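Chaperone SycD (Chlamydia pneumoniae, PDB 4NRH) is a type III secretion chaperone that binds the gatekeeper CopN and probably helps direct the secretion of translocator proteins. Local coordinates at residues D[38-43]-D[89-94]; D[98-103]-D[114-119]. One frame throughout, in Å; residues are numbered along the deposited sequence.

Contact 1. Residues D[38-43]-D[89-94]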
ATOM      1  N   TYR D  38      -5.074 -10.055 -17.466  1.00 47.70           N
ATOM      2  CA  TYR D  38      -4.663 -11.171 -16.625  1.00 41.50           C
ATOM      3  C   TYR D  38      -5.403 -12.457 -16.973  1.00 41.52           C
ATOM      4  O   TYR D  38      -6.631 -12.517 -16.914  1.00 43.65           O
ATOM      5  CB  TYR D  38      -4.887 -10.824 -15.152  1.00 36.39           C
ATOM      6  CG  TYR D  38      -4.502 -11.915 -14.179  1.00 37.49           C
ATOM      7  CD1 TYR D  38      -3.292 -12.589 -14.295  1.00 32.98           C
ATOM      8  CD2 TYR D  38      -5.345 -12.260 -13.131  1.00 38.98           C
ATOM      9  CE1 TYR D  38      -2.939 -13.582 -13.399  1.00 39.66           C
ATOM     10  CE2 TYR D  38      -5.001 -13.248 -12.231  1.00 35.90           C
ATOM     11  CZ  TYR D  38      -3.800 -13.907 -12.368  1.00 44.78           C
ATOM     12  OH  TYR D  38      -3.460 -14.891 -11.470  1.00 48.95           O
ATOM     13  N   VAL D  39      -4.642 -13.486 -17.329  1.00 35.14           N
ATOM     14  CA  VAL D  39      -5.189 -14.825 -17.513  1.00 37.85           C
ATOM     15  C   VAL D  39      -4.481 -15.783 -16.568  1.00 39.02           C
ATOM     16  O   VAL D  39      -3.326 -16.145 -16.799  1.00 45.62           O
ATOM     17  CB  VAL D  39      -5.034 -15.320 -18.966  1.00 48.96           C
ATOM     18  CG1 VAL D  39      -5.634 -16.713 -19.122  1.00 47.51           C
ATOM     19  CG2 VAL D  39      -5.680 -14.342 -19.933  1.00 38.48           C
ATOM     20  N   PRO D  40      -5.171 -16.191 -15.491  1.00 38.09           N
ATOM     21  CA  PRO D  40      -4.589 -17.060 -14.462  1.00 37.59           C
ATOM     22  C   PRO D  40      -4.085 -18.377 -15.038  1.00 39.82           C
ATOM     23  O   PRO D  40      -4.826 -19.084 -15.722  1.00 45.90           O
ATOM     24  CB  PRO D  40      -5.754 -17.295 -13.493  1.00 41.26           C
ATOM     25  CG  PRO D  40      -6.701 -16.171 -13.743  1.00 39.94           C
ATOM     26  CD  PRO D  40      -6.567 -15.832 -15.191  1.00 38.49           C
ATOM     27  N   ASP D  41      -2.829 -18.700 -14.752  1.00 43.49           N
ATOM     28  CA  ASP D  41      -2.215 -19.914 -15.268  1.00 38.28           C
ATOM     29  C   ASP D  41      -2.079 -20.926 -14.136  1.00 43.86           C
ATOM     30  O   ASP D  41      -1.251 -20.768 -13.238  1.00 46.72           O
ATOM     31  CB  ASP D  41      -0.852 -19.604 -15.892  1.00 44.49           C
ATOM     32  CG  ASP D  41      -0.305 -20.754 -16.723  1.00 54.38           C
ATOM     33  OD1 ASP D  41      -0.627 -21.926 -16.434  1.00 56.90           O
ATOM     34  OD2 ASP D  41       0.455 -20.479 -17.675  1.00 61.60           O
ATOM     35  N   LYS D  42      -2.908 -21.964 -14.190  1.00 46.59           N
ATOM     36  CA  LYS D  42      -2.968 -22.981 -13.145  1.00 43.87           C
ATOM     37  C   LYS D  42      -1.676 -23.786 -13.005  1.00 45.95           C
ATOM     38  O   LYS D  42      -1.498 -24.513 -12.028  1.00 48.24           O
ATOM     39  CB  LYS D  42      -4.131 -23.935 -13.419  1.00 43.12           C
ATOM     40  CG  LYS D  42      -4.016 -24.667 -14.746  1.00 55.85           C
ATOM     41  CD  LYS D  42      -5.329 -25.315 -15.148  1.00 62.81           C
ATOM     42  CE  LYS D  42      -5.185 -26.062 -16.464  1.00 71.71           C
ATOM     43  NZ  LYS D  42      -6.454 -26.725 -16.872  1.00 82.62           N
ATOM     44  N   ASN D  43      -0.778 -23.655 -13.975  1.00 47.00           N
ATOM     45  CA  ASN D  43       0.454 -24.434 -13.972  1.00 53.45           C
ATOM     46  C   ASN D  43       1.648 -23.661 -13.421  1.00 61.97           C
ATOM     47  O   ASN D  43       2.762 -24.180 -13.368  1.00 69.88           O
ATOM     48  CB  ASN D  43       0.765 -24.930 -15.385  1.00 60.99           C
ATOM     49  CG  ASN D  43      -0.198 -26.007 -15.848  1.00 63.72           C
ATOM     50  OD1 ASN D  43      -0.742 -26.761 -15.040  1.00 57.80           O
ATOM     51  ND2 ASN D  43      -0.417 -26.083 -17.157  1.00 63.46           N
ATOM     52  N   PHE D  89      -7.977 -12.407  -4.587  1.00 33.96           N
ATOM     53  CA  PHE D  89      -7.653 -13.408  -3.577  1.00 38.74           C
ATOM     54  C   PHE D  89      -7.514 -14.809  -4.168  1.00 37.30           C
ATOM     55  O   PHE D  89      -6.594 -15.548  -3.817  1.00 34.81           O
ATOM     56  CB  PHE D  89      -8.713 -13.403  -2.473  1.00 38.56           C
ATOM     57  CG  PHE D  89      -8.605 -12.232  -1.542  1.00 44.20           C
ATOM     58  CD1 PHE D  89      -7.379 -11.865  -1.012  1.00 44.61           C
ATOM     59  CD2 PHE D  89      -9.725 -11.491  -1.203  1.00 44.58           C
ATOM     60  CE1 PHE D  89      -7.272 -10.785  -0.157  1.00 48.19           C
ATOM     61  CE2 PHE D  89      -9.624 -10.408  -0.349  1.00 43.24           C
ATOM     62  CZ  PHE D  89      -8.396 -10.055   0.174  1.00 45.77           C
ATOM     63  N   ASN D  90      -8.427 -15.173  -5.062  1.00 32.91           N
ATOM     64  CA  ASN D  90      -8.374 -16.477  -5.713  1.00 37.34           C
ATOM     65  C   ASN D  90      -8.921 -16.393  -7.134  1.00 36.53           C
ATOM     66  O   ASN D  90     -10.124 -16.540  -7.350  1.00 33.41           O
ATOM     67  CB  ASN D  90      -9.155 -17.516  -4.900  1.00 34.96           C
ATOM     68  CG  ASN D  90      -8.894 -18.945  -5.357  1.00 40.84           C
ATOM     69  OD1 ASN D  90      -8.453 -19.186  -6.481  1.00 39.22           O
ATOM     70  ND2 ASN D  90      -9.177 -19.903  -4.480  1.00 33.36           N
ATOM     71  N   PRO D  91      -8.031 -16.160  -8.111  1.00 40.69           N
ATOM     72  CA  PRO D  91      -8.408 -15.981  -9.517  1.00 34.79           C
ATOM     73  C   PRO D  91      -8.709 -17.290 -10.243  1.00 40.10           C
ATOM     74  O   PRO D  91      -8.951 -17.270 -11.450  1.00 37.65           O
ATOM     75  CB  PRO D  91      -7.173 -15.312 -10.121  1.00 29.89           C
ATOM     76  CG  PRO D  91      -6.045 -15.835  -9.305  1.00 35.47           C
ATOM     77  CD  PRO D  91      -6.580 -16.001  -7.905  1.00 29.69           C
ATOM     78  N   PHE D  92      -8.695 -18.408  -9.523  1.00 37.71           N
ATOM     79  CA  PHE D  92      -8.948 -19.707 -10.141  1.00 31.24           C
ATOM     80  C   PHE D  92     -10.369 -20.199  -9.887  1.00 37.63           C
ATOM     81  O   PHE D  92     -10.729 -21.306 -10.284  1.00 36.28           O
ATOM     82  CB  PHE D  92      -7.932 -20.739  -9.647  1.00 32.46           C
ATOM     83  CG  PHE D  92      -6.508 -20.379  -9.960  1.00 34.92           C
ATOM     84  CD1 PHE D  92      -5.992 -20.588 -11.228  1.00 38.17           C
ATOM     85  CD2 PHE D  92      -5.687 -19.831  -8.989  1.00 39.83           C
ATOM     86  CE1 PHE D  92      -4.685 -20.256 -11.524  1.00 43.23           C
ATOM     87  CE2 PHE D  92      -4.377 -19.497  -9.279  1.00 35.47           C
ATOM     88  CZ  PHE D  92      -3.876 -19.710 -10.548  1.00 39.29           C
ATOM     89  N   VAL D  93     -11.175 -19.372  -9.229  1.00 39.17           N
ATOM     90  CA  VAL D  93     -12.584 -19.687  -9.037  1.00 42.64           C
ATOM     91  C   VAL D  93     -13.392 -19.070 -10.172  1.00 37.85           C
ATOM     92  O   VAL D  93     -13.529 -17.850 -10.256  1.00 31.73           O
ATOM     93  CB  VAL D  93     -13.109 -19.179  -7.686  1.00 43.87           C
ATOM     94  CG1 VAL D  93     -14.560 -19.597  -7.490  1.00 41.58           C
ATOM     95  CG2 VAL D  93     -12.239 -19.699  -6.550  1.00 38.42           C
ATOM     96  N   SER D  94     -13.917 -19.923 -11.045  1.00 39.33           N
ATOM     97  CA  SER D  94     -14.536 -19.479 -12.290  1.00 41.52           C
ATOM     98  C   SER D  94     -15.782 -18.618 -12.090  1.00 38.37           C
ATOM     99  O   SER D  94     -16.047 -17.714 -12.882  1.00 38.50           O
ATOM    100  CB  SER D  94     -14.890 -20.688 -13.157  1.00 32.81           C
ATOM    101  OG  SER D  94     -15.821 -21.529 -12.498  1.00 34.47           O
TER
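P40 and P91 stand where the two loops run closest, their CA atoms 6.3 Å apart. Residues 38-43 are extended as far as D41, with no helix or strand, whereas 89-94 leaves helix 76-89 at N90 and folds into a type I beta turn that ends at V93, the N-cap position before helix 94-106. Proline suits the second place of such a turn, since its ring already fixes phi. N90 tightens the same turn as an Asx turn, its OD1 accepting from F92 N.

No hydrogen bond crosses the contact; the fit is mostly of carbon on carbon, though the carbonyl O of P91 also lies 3.4 Å from P40 CG and the Y38 OH 3.5 Å from P91 CG. P91 CB lies at the edge of the Y38 ring, near its plane, 3.7 Å from Y38 CE2. Y38 reaches it because its CG is anti to the backbone N (chi1 180°), and the N of P40 sits over one face of the tyrosine, toward the rim. P40 CG also meets P91 CB at 3.8 Å. F92 leans across with CG beside its own backbone N (chi1 -60°), which carries CE1 to within 3.7 Å of P40 CB and 3.6 Å of K42 CA. The carbonyl carbon of D41 lies at the edge of this ring, while K42 sends its extended chain away from the contact. Another Asx turn, D41 OD1 with N43 N, bends the chain just beyond.

W97 hydrogen-bonds P91 O through NE1 and packs against Y38 and P40. Q288 of the CopN chain hydrogen-bonds D41 N and V39 O. Backbone groups of V39 and D41 are thus used by CopN, while proline and aromatic carbons pack the loop against the turn.

Contact 2. Residues D[98-103]-D[114-119]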
ATOM      1  N   PHE D  98     -17.001 -15.005 -13.632  1.00 41.45           N
ATOM      2  CA  PHE D  98     -18.262 -15.012 -14.365  1.00 34.67           C
ATOM      3  C   PHE D  98     -19.192 -13.927 -13.834  1.00 38.69           C
ATOM      4  O   PHE D  98     -19.804 -13.187 -14.604  1.00 43.69           O
ATOM      5  CB  PHE D  98     -18.936 -16.383 -14.268  1.00 33.06           C
ATOM      6  CG  PHE D  98     -19.828 -16.709 -15.435  1.00 46.12           C
ATOM      7  CD1 PHE D  98     -20.014 -15.799 -16.463  1.00 44.21           C
ATOM      8  CD2 PHE D  98     -20.483 -17.927 -15.500  1.00 56.32           C
ATOM      9  CE1 PHE D  98     -20.834 -16.098 -17.536  1.00 51.24           C
ATOM     10  CE2 PHE D  98     -21.305 -18.233 -16.571  1.00 52.14           C
ATOM     11  CZ  PHE D  98     -21.480 -17.318 -17.589  1.00 49.33           C
ATOM     12  N   SER D  99     -19.292 -13.841 -12.512  1.00 32.08           N
ATOM     13  CA  SER D  99     -20.113 -12.823 -11.873  1.00 41.44           C
ATOM     14  C   SER D  99     -19.529 -11.431 -12.090  1.00 40.75           C
ATOM     15  O   SER D  99     -20.265 -10.449 -12.185  1.00 45.89           O
ATOM     16  CB  SER D  99     -20.255 -13.114 -10.378  1.00 45.12           C
ATOM     17  OG  SER D  99     -20.975 -14.316 -10.161  1.00 40.68           O
ATOM     18  N   LEU D 100     -18.203 -11.352 -12.165  1.00 44.14           N
ATOM     19  CA  LEU D 100     -17.533 -10.095 -12.476  1.00 40.95           C
ATOM     20  C   LEU D 100     -17.872  -9.673 -13.901  1.00 47.30           C
ATOM     21  O   LEU D 100     -18.149  -8.503 -14.167  1.00 49.11           O
ATOM     22  CB  LEU D 100     -16.018 -10.225 -12.300  1.00 34.50           C
ATOM     23  CG  LEU D 100     -15.169  -9.039 -12.766  1.00 40.07           C
ATOM     24  CD1 LEU D 100     -15.622  -7.746 -12.099  1.00 39.18           C
ATOM     25  CD2 LEU D 100     -13.691  -9.292 -12.506  1.00 39.59           C
ATOM     26  N   GLY D 101     -17.846 -10.640 -14.814  1.00 40.98           N
ATOM     27  CA  GLY D 101     -18.179 -10.397 -16.205  1.00 48.66           C
ATOM     28  C   GLY D 101     -19.610  -9.934 -16.389  1.00 46.08           C
ATOM     29  O   GLY D 101     -19.877  -9.003 -17.149  1.00 45.56           O
ATOM     30  N   ALA D 102     -20.532 -10.594 -15.694  1.00 40.61           N
ATOM     31  CA  ALA D 102     -21.948 -10.250 -15.759  1.00 46.92           C
ATOM     32  C   ALA D 102     -22.207  -8.839 -15.242  1.00 53.07           C
ATOM     33  O   ALA D 102     -23.012  -8.099 -15.809  1.00 47.22           O
ATOM     34  CB  ALA D 102     -22.772 -11.261 -14.976  1.00 38.06           C
ATOM     35  N   SER D 103     -21.519  -8.472 -14.165  1.00 58.53           N
ATOM     36  CA  SER D 103     -21.667  -7.147 -13.572  1.00 50.50           C
ATOM     37  C   SER D 103     -21.150  -6.059 -14.507  1.00 49.29           C
ATOM     38  O   SER D 103     -21.783  -5.015 -14.670  1.00 53.50           O
ATOM     39  CB  SER D 103     -20.936  -7.081 -12.231  1.00 51.87           C
ATOM     40  OG  SER D 103     -21.553  -7.924 -11.273  1.00 59.61           O
ATOM     41  N   LEU D 114     -15.735  -8.758 -21.532  1.00 58.15           N
ATOM     42  CA  LEU D 114     -15.217  -9.768 -22.450  1.00 47.49           C
ATOM     43  C   LEU D 114     -14.032 -10.523 -21.857  1.00 51.69           C
ATOM     44  O   LEU D 114     -13.952 -11.747 -21.957  1.00 41.14           O
ATOM     45  CB  LEU D 114     -14.809  -9.119 -23.773  1.00 46.69           C
ATOM     46  CG  LEU D 114     -15.944  -8.794 -24.743  1.00 57.97           C
ATOM     47  CD1 LEU D 114     -15.484  -7.794 -25.788  1.00 58.76           C
ATOM     48  CD2 LEU D 114     -16.444 -10.069 -25.398  1.00 60.07           C
ATOM     49  N   HIS D 115     -13.111  -9.783 -21.246  1.00 47.11           N
ATOM     50  CA  HIS D 115     -11.934 -10.376 -20.623  1.00 44.76           C
ATOM     51  C   HIS D 115     -12.309 -11.347 -19.506  1.00 43.55           C
ATOM     52  O   HIS D 115     -11.746 -12.436 -19.407  1.00 49.29           O
ATOM     53  CB  HIS D 115     -11.009  -9.287 -20.075  1.00 43.70           C
ATOM     54  CG  HIS D 115      -9.852  -9.819 -19.292  1.00 55.67           C
ATOM     55  ND1 HIS D 115      -9.731  -9.646 -17.928  1.00 59.51           N
ATOM     56  CD2 HIS D 115      -8.763 -10.527 -19.676  1.00 55.63           C
ATOM     57  CE1 HIS D 115      -8.619 -10.219 -17.510  1.00 62.80           C
ATOM     58  NE2 HIS D 115      -8.011 -10.762 -18.552  1.00 61.99           N
ATOM     59  N   ALA D 116     -13.263 -10.944 -18.672  1.00 46.91           N
ATOM     60  CA  ALA D 116     -13.706 -11.772 -17.554  1.00 45.96           C
ATOM     61  C   ALA D 116     -14.384 -13.046 -18.049  1.00 45.49           C
ATOM     62  O   ALA D 116     -14.170 -14.128 -17.499  1.00 45.77           O
ATOM     63  CB  ALA D 116     -14.643 -10.984 -16.650  1.00 34.40           C
ATOM     64  N   TYR D 117     -15.206 -12.910 -19.087  1.00 45.80           N
ATOM     65  CA  TYR D 117     -15.846 -14.060 -19.722  1.00 46.54           C
ATOM     66  C   TYR D 117     -14.810 -15.010 -20.316  1.00 41.42           C
ATOM     67  O   TYR D 117     -14.946 -16.231 -20.222  1.00 41.55           O
ATOM     68  CB  TYR D 117     -16.817 -13.604 -20.812  1.00 45.30           C
ATOM     69  CG  TYR D 117     -18.096 -12.985 -20.293  1.00 44.91           C
ATOM     70  CD1 TYR D 117     -18.655 -13.400 -19.092  1.00 37.99           C
ATOM     71  CD2 TYR D 117     -18.750 -11.993 -21.012  1.00 48.94           C
ATOM     72  CE1 TYR D 117     -19.828 -12.839 -18.618  1.00 43.75           C
ATOM     73  CE2 TYR D 117     -19.921 -11.427 -20.547  1.00 49.36           C
ATOM     74  CZ  TYR D 117     -20.456 -11.853 -19.352  1.00 50.87           C
ATOM     75  OH  TYR D 117     -21.622 -11.288 -18.890  1.00 50.61           O
ATOM     76  N   GLY D 118     -13.779 -14.438 -20.931  1.00 42.20           N
ATOM     77  CA  GLY D 118     -12.716 -15.218 -21.540  1.00 39.67           C
ATOM     78  C   GLY D 118     -11.941 -16.040 -20.529  1.00 44.43           C
ATOM     79  O   GLY D 118     -11.582 -17.186 -20.794  1.00 46.51           O
ATOM     80  N   VAL D 119     -11.684 -15.451 -19.366  1.00 41.84           N
ATOM     81  CA  VAL D 119     -10.994 -16.154 -18.291  1.00 45.01           C
ATOM     82  C   VAL D 119     -11.868 -17.281 -17.745  1.00 46.55           C
ATOM     83  O   VAL D 119     -11.382 -18.379 -17.470  1.00 46.86           O
ATOM     84  CB  VAL D 119     -10.609 -15.198 -17.146  1.00 44.20           C
ATOM     85  CG1 VAL D 119     -10.084 -15.979 -15.953  1.00 37.37           C
ATOM     86  CG2 VAL D 119      -9.570 -14.195 -17.624  1.00 45.99           C
TER
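Y117 turns its ring toward helix 94-106 because CG lies anti to the carbonyl carbon (chi1 -73°), and F98 bends its ring back to meet it with CG roughly anti to the backbone N (chi1 -153°). The two rings meet rim to rim, planes at 84° and neither over the other's face; F98 CE1 comes to 3.6 Å from Y117 CE1, which lies near the phenylalanine plane.

Behind them the helices run antiparallel, with short-segment axes 7.8 Å apart. Small residues permit this approach. G101 and A116 have CA atoms 4.9 Å apart, and A116 CB rests 3.6 Å from G101 CA. Lacking a side chain, G101 also leaves room for the tyrosine ring, over which its CA makes an off-centre CH-pi contact. Y117 then slants across the backbone of G101 and A102 until its OH lies 3.3 Å from A102 CA.

C137 touches Y117 and Y133 touches F98, so helix 129-140 packs beside the aromatic pair. This is the helix hairpin of a tetratricopeptide repeat, in which small residues let the two antiparallel helices pack closely, while the hydroxyl of Y117 is hydrogen-bonded to H105 ND1.

How the contacts relate
Contact 2 lies nearer the centre of the chain and is buried, whereas contact 1 is partly buried and sits at a face that meets CopN. Helix 94-106 ties them together: the turn of residues 89-94 leads into it, and residues 98-103 belong to it. Their centres are 13 Å apart, yet they touch, for P40 packs on V119 of helix 110-123 and Y38 O receives a weak hydrogen bond from H115 NE2. Both use aromatic rings, but contact 1 sets them against prolines in loops and contact 2 against glycine and alanine in a close helix pair. Outside polar partners differ too: Q288 of the CopN chain for contact 1, H105 of the same chain for contact 2.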